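Local coordinates for protein ribose-phosphate pyrophosphokinase (PDB 7PN0) that synthesises phosphoribosyl pyrophosphate, the precursor of nucleotides, by transferring the pyrophosphoryl group of ATP to ribose 5-phosphate, at residues V59-V62 / Q63-M67; D97-A101 / P102-I106; V166-D169 / A170-K174. All blocks are in the same frame, centred on the assembly; numbering follows the deposited sequence.

Contact 1: V59-V62 / Q63-M67; sequences VPPV and QDHLM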
loop_
_atom_site.group_PDB
_atom_site.type_symbol
_atom_site.label_atom_id
_atom_site.label_comp_id
_atom_site.label_asym_id
_atom_site.label_seq_id
_atom_site.Cartn_x
_atom_site.Cartn_y
_atom_site.Cartn_z
ATOM N N VAL A 59 3.529 9.308 27.913
ATOM C CA VAL A 59 3.485 10.188 29.115
ATOM C C VAL A 59 3.994 11.574 28.729
ATOM O O VAL A 59 4.656 11.757 27.691
ATOM C CB VAL A 59 4.310 9.589 30.269
ATOM C CG1 VAL A 59 3.751 8.245 30.734
ATOM C CG2 VAL A 59 5.760 9.425 29.878
ATOM N N PRO A 60 3.663 12.617 29.525
ATOM C CA PRO A 60 4.028 13.981 29.138
ATOM C C PRO A 60 5.539 14.126 29.088
ATOM O O PRO A 60 6.193 13.597 29.959
ATOM C CB PRO A 60 3.354 14.880 30.186
ATOM C CG PRO A 60 2.222 14.019 30.722
ATOM C CD PRO A 60 2.722 12.594 30.659
ATOM N N PRO A 61 6.127 14.840 28.092
ATOM C CA PRO A 61 5.392 15.424 26.943
ATOM C C PRO A 61 5.014 14.381 25.868
ATOM O O PRO A 61 5.877 13.757 25.276
ATOM C CB PRO A 61 6.402 16.439 26.379
ATOM C CG PRO A 61 7.743 15.812 26.697
ATOM C CD PRO A 61 7.549 15.204 28.073
ATOM N N VAL A 62 3.723 14.157 25.686
ATOM C CA VAL A 62 3.213 12.994 24.916
ATOM C C VAL A 62 3.584 13.109 23.432
ATOM O O VAL A 62 4.101 12.124 22.871
ATOM C CB VAL A 62 1.702 12.808 25.128
ATOM C CG1 VAL A 62 1.143 11.722 24.237
ATOM C CG2 VAL A 62 1.384 12.484 26.582
ATOM N N GLN A 63 3.433 14.259 22.824
ATOM C CA GLN A 63 3.629 14.348 21.360
ATOM C C GLN A 63 5.116 14.260 21.046
ATOM O O GLN A 63 5.473 13.692 20.021
ATOM C CB GLN A 63 2.951 15.598 20.818
ATOM C CG GLN A 63 1.490 15.375 20.455
ATOM C CD GLN A 63 0.665 15.030 21.666
ATOM O OE1 GLN A 63 0.370 15.880 22.511
ATOM N NE2 GLN A 63 0.287 13.777 21.780
ATOM N N ASP A 64 5.980 14.786 21.897
ATOM C CA ASP A 64 7.430 14.613 21.707
ATOM C C ASP A 64 7.751 13.129 21.841
ATOM O O ASP A 64 8.584 12.634 21.085
ATOM C CB ASP A 64 8.271 15.429 22.689
ATOM C CG ASP A 64 8.381 16.921 22.451
ATOM O OD1 ASP A 64 8.166 17.376 21.306
ATOM O OD2 ASP A 64 8.718 17.630 23.447
ATOM N N HIS A 65 7.102 12.406 22.760
ATOM C CA HIS A 65 7.414 10.973 22.944
ATOM C C HIS A 65 6.875 10.162 21.752
ATOM O O HIS A 65 7.545 9.217 21.329
ATOM C CB HIS A 65 6.859 10.499 24.272
ATOM C CG HIS A 65 7.603 11.042 25.437
ATOM N ND1 HIS A 65 8.956 11.326 25.398
ATOM C CD2 HIS A 65 7.204 11.267 26.705
ATOM C CE1 HIS A 65 9.358 11.718 26.605
ATOM N NE2 HIS A 65 8.300 11.769 27.393
ATOM N N LEU A 66 5.686 10.501 21.248
ATOM C CA LEU A 66 5.118 9.862 20.027
ATOM C C LEU A 66 6.086 10.084 18.859
ATOM O O LEU A 66 6.435 9.116 18.191
ATOM C CB LEU A 66 3.745 10.471 19.689
ATOM C CG LEU A 66 3.165 10.058 18.339
ATOM C CD1 LEU A 66 3.138 8.547 18.193
ATOM C CD2 LEU A 66 1.766 10.681 18.130
ATOM N N MET A 67 6.501 11.326 18.618
ATOM C CA MET A 67 7.383 11.628 17.460
ATOM C C MET A 67 8.736 10.930 17.655
ATOM O O MET A 67 9.265 10.367 16.696
ATOM C CB MET A 67 7.598 13.142 17.315
ATOM C CG MET A 67 8.453 13.497 16.133
ATOM S SD MET A 67 7.675 12.814 14.640
ATOM C CE MET A 67 8.577 13.670 13.368
#
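The carbonyl of Pro-61 accepts the backbone N-H of His-65, Pro-61 O lying 3.1 Å from His-65 N with an N-H...O angle of 147°. One residue further on, Val-62 O takes the N-H of Leu-66 at 2.8 Å from Leu-66 N, a straighter bond. Met-67 N to Gln-63 O, 2.9 Å, continues the ladder. These are the opening rungs of helix 62-78, and Pro-61 stands at its N-cap. A proline has no polar side chain with which to cap, so the first amide must find its acceptor elsewhere: Val-62 N donates to the carboxylate of Asp-37 of the second subunit.

Around this start the side chains fold back on the incoming loop. The peptide bond between Pro-60 and Pro-61 is cis, and the His-65 ring lies against the turn it makes. With CG of His-65 beside its backbone N (chi1 -71°), the imidazole is carried back so that Pro-61 CG sits 4.1 Å above one face, offset toward the rim. Pro-61 O also approaches the ring from over a face, 3.2 Å from His-65 CG. On the neighbouring helical position, Asp-64 OD2 rests 3.8 Å from Pro-61 CG, but its principal partner is Arg-33, with which it forms a salt bridge.

His-65 O, in turn, is satisfied by the side chain of Gln-56. The helix dipole would probably strengthen the bond from Val-62 N to Asp-37, and that bond ties the helix start to the second subunit.

Contact 2: D97-A101 / P102-I106; sequences DKKDA and PRISI. With ADP (adenosine-5'-diphosphate), chain C; SO4 (sulfate ion), chain H.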
loop_
_atom_site.group_PDB
_atom_site.type_symbol
_atom_site.label_atom_id
_atom_site.label_comp_id
_atom_site.label_asym_id
_atom_site.label_seq_id
_atom_site.Cartn_x
_atom_site.Cartn_y
_atom_site.Cartn_z
ATOM N N ASP A 97 -10.819 5.856 21.166
ATOM C CA ASP A 97 -11.057 4.546 20.511
ATOM C C ASP A 97 -12.420 4.529 19.810
ATOM O O ASP A 97 -12.776 3.496 19.285
ATOM C CB ASP A 97 -10.916 3.420 21.538
ATOM C CG ASP A 97 -11.970 3.467 22.638
ATOM O OD1 ASP A 97 -12.661 4.525 22.744
ATOM O OD2 ASP A 97 -12.209 2.416 23.246
ATOM N N LYS A 98 -13.167 5.630 19.820
ATOM C CA LYS A 98 -14.506 5.642 19.198
ATOM C C LYS A 98 -14.807 7.041 18.665
ATOM O O LYS A 98 -14.211 8.054 19.126
ATOM C CB LYS A 98 -15.542 5.192 20.222
ATOM C CG LYS A 98 -15.734 6.154 21.370
ATOM C CD LYS A 98 -16.745 5.681 22.407
ATOM C CE LYS A 98 -16.308 4.469 23.182
ATOM N NZ LYS A 98 -15.089 4.756 23.961
ATOM N N LYS A 99 -15.787 7.111 17.781
ATOM C CA LYS A 99 -16.246 8.424 17.293
ATOM C C LYS A 99 -17.445 8.843 18.158
ATOM O O LYS A 99 -18.581 8.691 17.714
ATOM C CB LYS A 99 -16.524 8.264 15.805
ATOM C CG LYS A 99 -16.600 9.558 15.048
ATOM C CD LYS A 99 -15.610 9.572 13.917
ATOM C CE LYS A 99 -15.862 10.767 13.046
ATOM N NZ LYS A 99 -15.764 10.432 11.605
ATOM N N ASP A 100 -17.218 9.311 19.375
ATOM C CA ASP A 100 -18.340 9.641 20.294
ATOM C C ASP A 100 -18.790 11.090 20.069
ATOM O O ASP A 100 -19.669 11.527 20.790
ATOM C CB ASP A 100 -18.005 9.348 21.757
ATOM C CG ASP A 100 -16.677 9.915 22.246
ATOM O OD1 ASP A 100 -16.044 10.711 21.484
ATOM O OD2 ASP A 100 -16.277 9.540 23.388
ATOM N N ALA A 101 -18.204 11.822 19.123
ATOM C CA ALA A 101 -18.707 13.133 18.655
ATOM C C ALA A 101 -18.471 13.207 17.161
ATOM O O ALA A 101 -17.547 12.579 16.654
ATOM C CB ALA A 101 -17.990 14.275 19.337
ATOM N N PRO A 102 -19.257 13.990 16.402
ATOM C CA PRO A 102 -19.002 14.109 14.976
ATOM C C PRO A 102 -17.673 14.849 14.741
ATOM O O PRO A 102 -17.278 15.719 15.529
ATOM C CB PRO A 102 -20.237 14.872 14.491
ATOM C CG PRO A 102 -21.259 14.600 15.571
ATOM C CD PRO A 102 -20.450 14.742 16.831
ATOM N N ARG A 103 -16.972 14.422 13.692
ATOM C CA ARG A 103 -15.849 15.139 13.068
ATOM C C ARG A 103 -14.636 15.180 14.008
ATOM O O ARG A 103 -13.937 16.175 14.000
ATOM C CB ARG A 103 -16.327 16.506 12.587
ATOM C CG ARG A 103 -17.707 16.451 11.939
ATOM C CD ARG A 103 -18.085 17.783 11.285
ATOM N NE ARG A 103 -19.524 17.790 11.195
ATOM C CZ ARG A 103 -20.326 18.327 12.097
ATOM N NH1 ARG A 103 -21.641 18.244 11.954
ATOM N NH2 ARG A 103 -19.837 18.996 13.110
ATOM N N ILE A 104 -14.373 14.087 14.709
ATOM C CA ILE A 104 -13.146 13.933 15.543
ATOM C C ILE A 104 -12.246 12.884 14.881
ATOM O O ILE A 104 -12.640 12.309 13.881
ATOM C CB ILE A 104 -13.468 13.578 16.995
ATOM C CG1 ILE A 104 -13.986 12.141 17.116
ATOM C CG2 ILE A 104 -14.386 14.622 17.640
ATOM C CD1 ILE A 104 -13.947 11.582 18.510
ATOM N N SER A 105 -11.022 12.771 15.366
ATOM C CA SER A 105 -10.060 11.705 15.021
ATOM C C SER A 105 -10.263 10.531 15.981
ATOM O O SER A 105 -10.370 10.747 17.202
ATOM C CB SER A 105 -8.637 12.231 15.089
ATOM O OG SER A 105 -7.717 11.178 14.798
ATOM N N ILE A 106 -10.305 9.322 15.453
ATOM C CA ILE A 106 -10.187 8.088 16.279
ATOM C C ILE A 106 -8.686 7.872 16.452
ATOM O O ILE A 106 -8.057 7.170 15.611
ATOM C CB ILE A 106 -10.912 6.904 15.636
ATOM C CG1 ILE A 106 -12.377 7.226 15.319
ATOM C CG2 ILE A 106 -10.770 5.687 16.529
ATOM C CD1 ILE A 106 -13.088 6.137 14.552
HETATM P PB ADP C . -14.305 5.541 28.740
HETATM O O1B ADP C . -14.540 4.068 29.099
HETATM O O2B ADP C . -13.340 5.712 27.590
HETATM O O3B ADP C . -14.010 6.479 29.894
HETATM P PA ADP C . -15.929 7.217 27.283
HETATM O O1A ADP C . -15.402 6.853 25.929
HETATM O O2A ADP C . -17.338 7.694 27.387
HETATM O O3A ADP C . -15.766 5.971 28.254
HETATM O "O5'" ADP C . -14.915 8.257 28.014
HETATM C "C5'" ADP C . -13.913 8.985 27.241
HETATM C "C4'" ADP C . -13.770 10.413 27.737
HETATM O "O4'" ADP C . -12.349 10.739 27.773
HETATM C "C3'" ADP C . -14.402 11.508 26.860
HETATM O "O3'" ADP C . -15.456 11.060 26.013
HETATM C "C2'" ADP C . -13.268 11.823 25.891
HETATM O "O2'" ADP C . -13.404 13.123 25.382
HETATM C "C1'" ADP C . -12.026 11.658 26.764
HETATM N N9 ADP C . -10.863 11.160 26.027
HETATM C C8 ADP C . -10.822 10.655 24.741
HETATM N N7 ADP C . -9.611 10.331 24.338
HETATM C C5 ADP C . -8.805 10.657 25.420
HETATM C C6 ADP C . -7.421 10.568 25.629
HETATM N N6 ADP C . -6.586 10.061 24.722
HETATM N N1 ADP C . -6.918 10.985 26.825
HETATM C C2 ADP C . -7.783 11.453 27.735
HETATM N N3 ADP C . -9.104 11.566 27.653
HETATM C C4 ADP C . -9.565 11.172 26.457
HETATM S S SO4 H . -21.697 15.782 8.713
HETATM O O1 SO4 H . -22.376 14.545 8.737
HETATM O O2 SO4 H . -20.400 15.633 9.348
HETATM O O3 SO4 H . -21.533 16.235 7.340
HETATM O O4 SO4 H . -22.469 16.737 9.480
HETATM O O HOH W 1 -14.028 12.715 11.497
#
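Ala-101 and Ile-104 meet across the reversal of a loop, Ala-101 CB lying 4.0 Å from Ile-104 CG2. The loop, between strand 83-88 and helix 107-118, probably corresponds to the regulatory flexible loop of related PRPP synthases, and its two limbs run nearly antiparallel, 166° apart. Ile-104 fills the bend. Its CG1 stands between the backbone N and carbonyl carbon (chi1 71°), and CD1 reaches across to Lys-98 O at 3.6 Å and to Asp-100 OD1 at 3.7 Å, crossing the aspartate side chain at about a right angle. At the mouth of the reversal Ile-106 closes the gap between the limbs, its CG2 3.9 Å from Asp-97 C.

The polar ends of Lys-98 and Asp-100 turn to the nucleotide. Lys-98 binds the ADP alpha-phosphate and forms a salt bridge with Asp-97, whose OD2 is bonded to Ser-130 and to Gln-132 of the third subunit; Asp-100 OD2 accepts a weak hydrogen bond from the ribose O3'. Arg-103 grips with NE and NH1 a sulfate, probably from the crystallisation liquor, together with Ser-46 and Arg-48 of the second subunit and Ser-302, Val-303 and Ser-304 of the third; the ion may mark the allosteric phosphate site of related enzymes.

One water bridges Lys-99 to the 102-106 limb, accepting from Lys-99 NZ at 2.9 Å and donating to Ile-104 O at 2.8 Å.

Contact 3: V166-D169 / A170-K174; sequences VAPD and AGDLK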
loop_
_atom_site.group_PDB
_atom_site.type_symbol
_atom_site.label_atom_id
_atom_site.label_comp_id
_atom_site.label_asym_id
_atom_site.label_seq_id
_atom_site.Cartn_x
_atom_site.Cartn_y
_atom_site.Cartn_z
ATOM N N VAL A 166 -14.861 -4.207 44.553
ATOM C CA VAL A 166 -16.001 -3.319 44.236
ATOM C C VAL A 166 -15.759 -2.720 42.856
ATOM O O VAL A 166 -14.686 -2.117 42.662
ATOM C CB VAL A 166 -16.147 -2.213 45.291
ATOM C CG1 VAL A 166 -17.316 -1.300 44.962
ATOM C CG2 VAL A 166 -16.244 -2.806 46.693
ATOM N N ALA A 167 -16.739 -2.829 41.965
ATOM C CA ALA A 167 -16.786 -2.002 40.736
ATOM C C ALA A 167 -17.608 -0.751 41.015
ATOM O O ALA A 167 -18.749 -0.866 41.449
ATOM C CB ALA A 167 -17.377 -2.794 39.612
ATOM N N PRO A 168 -17.054 0.460 40.832
ATOM C CA PRO A 168 -17.829 1.693 40.955
ATOM C C PRO A 168 -18.454 2.248 39.662
ATOM O O PRO A 168 -18.877 3.375 39.663
ATOM C CB PRO A 168 -16.732 2.650 41.429
ATOM C CG PRO A 168 -15.551 2.241 40.590
ATOM C CD PRO A 168 -15.629 0.732 40.577
ATOM N N ASP A 169 -18.376 1.496 38.572
ATOM C CA ASP A 169 -18.891 1.892 37.231
ATOM C C ASP A 169 -19.155 0.619 36.459
ATOM O O ASP A 169 -18.341 -0.299 36.609
ATOM C CB ASP A 169 -17.889 2.730 36.439
ATOM C CG ASP A 169 -17.977 4.227 36.657
ATOM O OD1 ASP A 169 -19.045 4.804 36.333
ATOM O OD2 ASP A 169 -16.963 4.820 37.114
ATOM N N ALA A 170 -20.219 0.564 35.649
ATOM C CA ALA A 170 -20.573 -0.641 34.869
ATOM C C ALA A 170 -19.353 -1.126 34.091
ATOM O O ALA A 170 -19.155 -2.344 34.085
ATOM C CB ALA A 170 -21.723 -0.368 33.910
ATOM N N GLY A 171 -18.589 -0.212 33.463
ATOM C CA GLY A 171 -17.423 -0.541 32.618
ATOM C C GLY A 171 -16.308 -1.256 33.381
ATOM O O GLY A 171 -15.453 -1.860 32.711
ATOM N N ASP A 172 -16.336 -1.227 34.725
ATOM C CA ASP A 172 -15.243 -1.715 35.615
ATOM C C ASP A 172 -15.534 -3.146 36.083
ATOM O O ASP A 172 -14.614 -3.779 36.629
ATOM C CB ASP A 172 -15.048 -0.786 36.819
ATOM C CG ASP A 172 -14.387 0.552 36.507
ATOM O OD1 ASP A 172 -13.936 0.742 35.340
ATOM O OD2 ASP A 172 -14.353 1.426 37.431
ATOM N N LEU A 173 -16.733 -3.674 35.796
ATOM C CA LEU A 173 -17.210 -4.987 36.296
ATOM C C LEU A 173 -16.339 -6.137 35.764
ATOM O O LEU A 173 -16.065 -7.088 36.519
ATOM C CB LEU A 173 -18.670 -5.145 35.851
ATOM C CG LEU A 173 -19.756 -5.353 36.908
ATOM C CD1 LEU A 173 -19.298 -5.185 38.335
ATOM C CD2 LEU A 173 -20.949 -4.449 36.630
ATOM N N LYS A 174 -15.932 -6.098 34.499
ATOM C CA LYS A 174 -15.201 -7.234 33.880
ATOM C C LYS A 174 -13.815 -7.391 34.538
ATOM O O LYS A 174 -13.432 -8.547 34.921
ATOM C CB LYS A 174 -15.072 -7.004 32.375
ATOM C CG LYS A 174 -14.490 -8.182 31.608
ATOM C CD LYS A 174 -14.080 -7.854 30.173
ATOM C CE LYS A 174 -15.122 -7.063 29.399
ATOM N NZ LYS A 174 -16.337 -7.870 29.123
#
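Asp-169 CB lies over one face of the Asp-172 carboxylate, 4.1 Å from Asp-172 CG, and Pro-168 meets the group near its plane, at OD2. Asp-172 OD2 is 3.5 Å from both Pro-168 CD and Pro-168 CG, the two side chains crossing at about a right angle. The second carboxylate, that of Asp-169, stands nearby, with Asp-169 OD2 4.3 Å from Asp-172 OD2. Asp-172 OD1 is also close to Asp-218, so several acidic groups gather here.

The backbone closes the turn. Asp-172 N donates to Asp-169 O at 2.9 Å, N-H...O angle 158°, with the donor well above the carbonyl plane; Leu-173 N to Ala-170 O follows at 3.3 Å. This is the strand-to-helix connection of a beta-alpha-beta unit, strand 163-167 passing into helix 173-183 and then strand 187-194. In PRPP synthases the loop at this point forms the pyrophosphate-binding loop, and Gly-171 lies about 6 Å, nearest atoms, from the bound ADP, consistent with that role.

On the side of strand 187-194 the contact is apolar. Leu-173 bends back with an eclipsed chi1 of -122°, and its CD1 is placed 3.3 Å from Ala-167 CB, a closeness that is doubtful and may partly reflect the modelling of this leucine. Both side chains also touch Phe-189 of strand 187-194, while Ala-170 packs on Leu-173 of the third subunit.

The three contacts follow one another along the chain, each closed before the next begins. Contacts 1 and 2, their centres 21 Å apart, lie in the N-terminal domain, at the loops after neighbouring strands 51-55 and 83-88 of its five-stranded parallel sheet. Contact 3 belongs to the other, mixed sheet, its centre 30 Å from contact 1, on the opposite side of the chain's centre, and 24 Å from contact 2. None touches another; the nearest atoms of contacts 2 and 3 are about 10 Å apart. ADP also bonds Asn-36 of the second subunit, and the sulfate bonds both neighbouring subunits, so these sites lie at subunit interfaces of the hexamer.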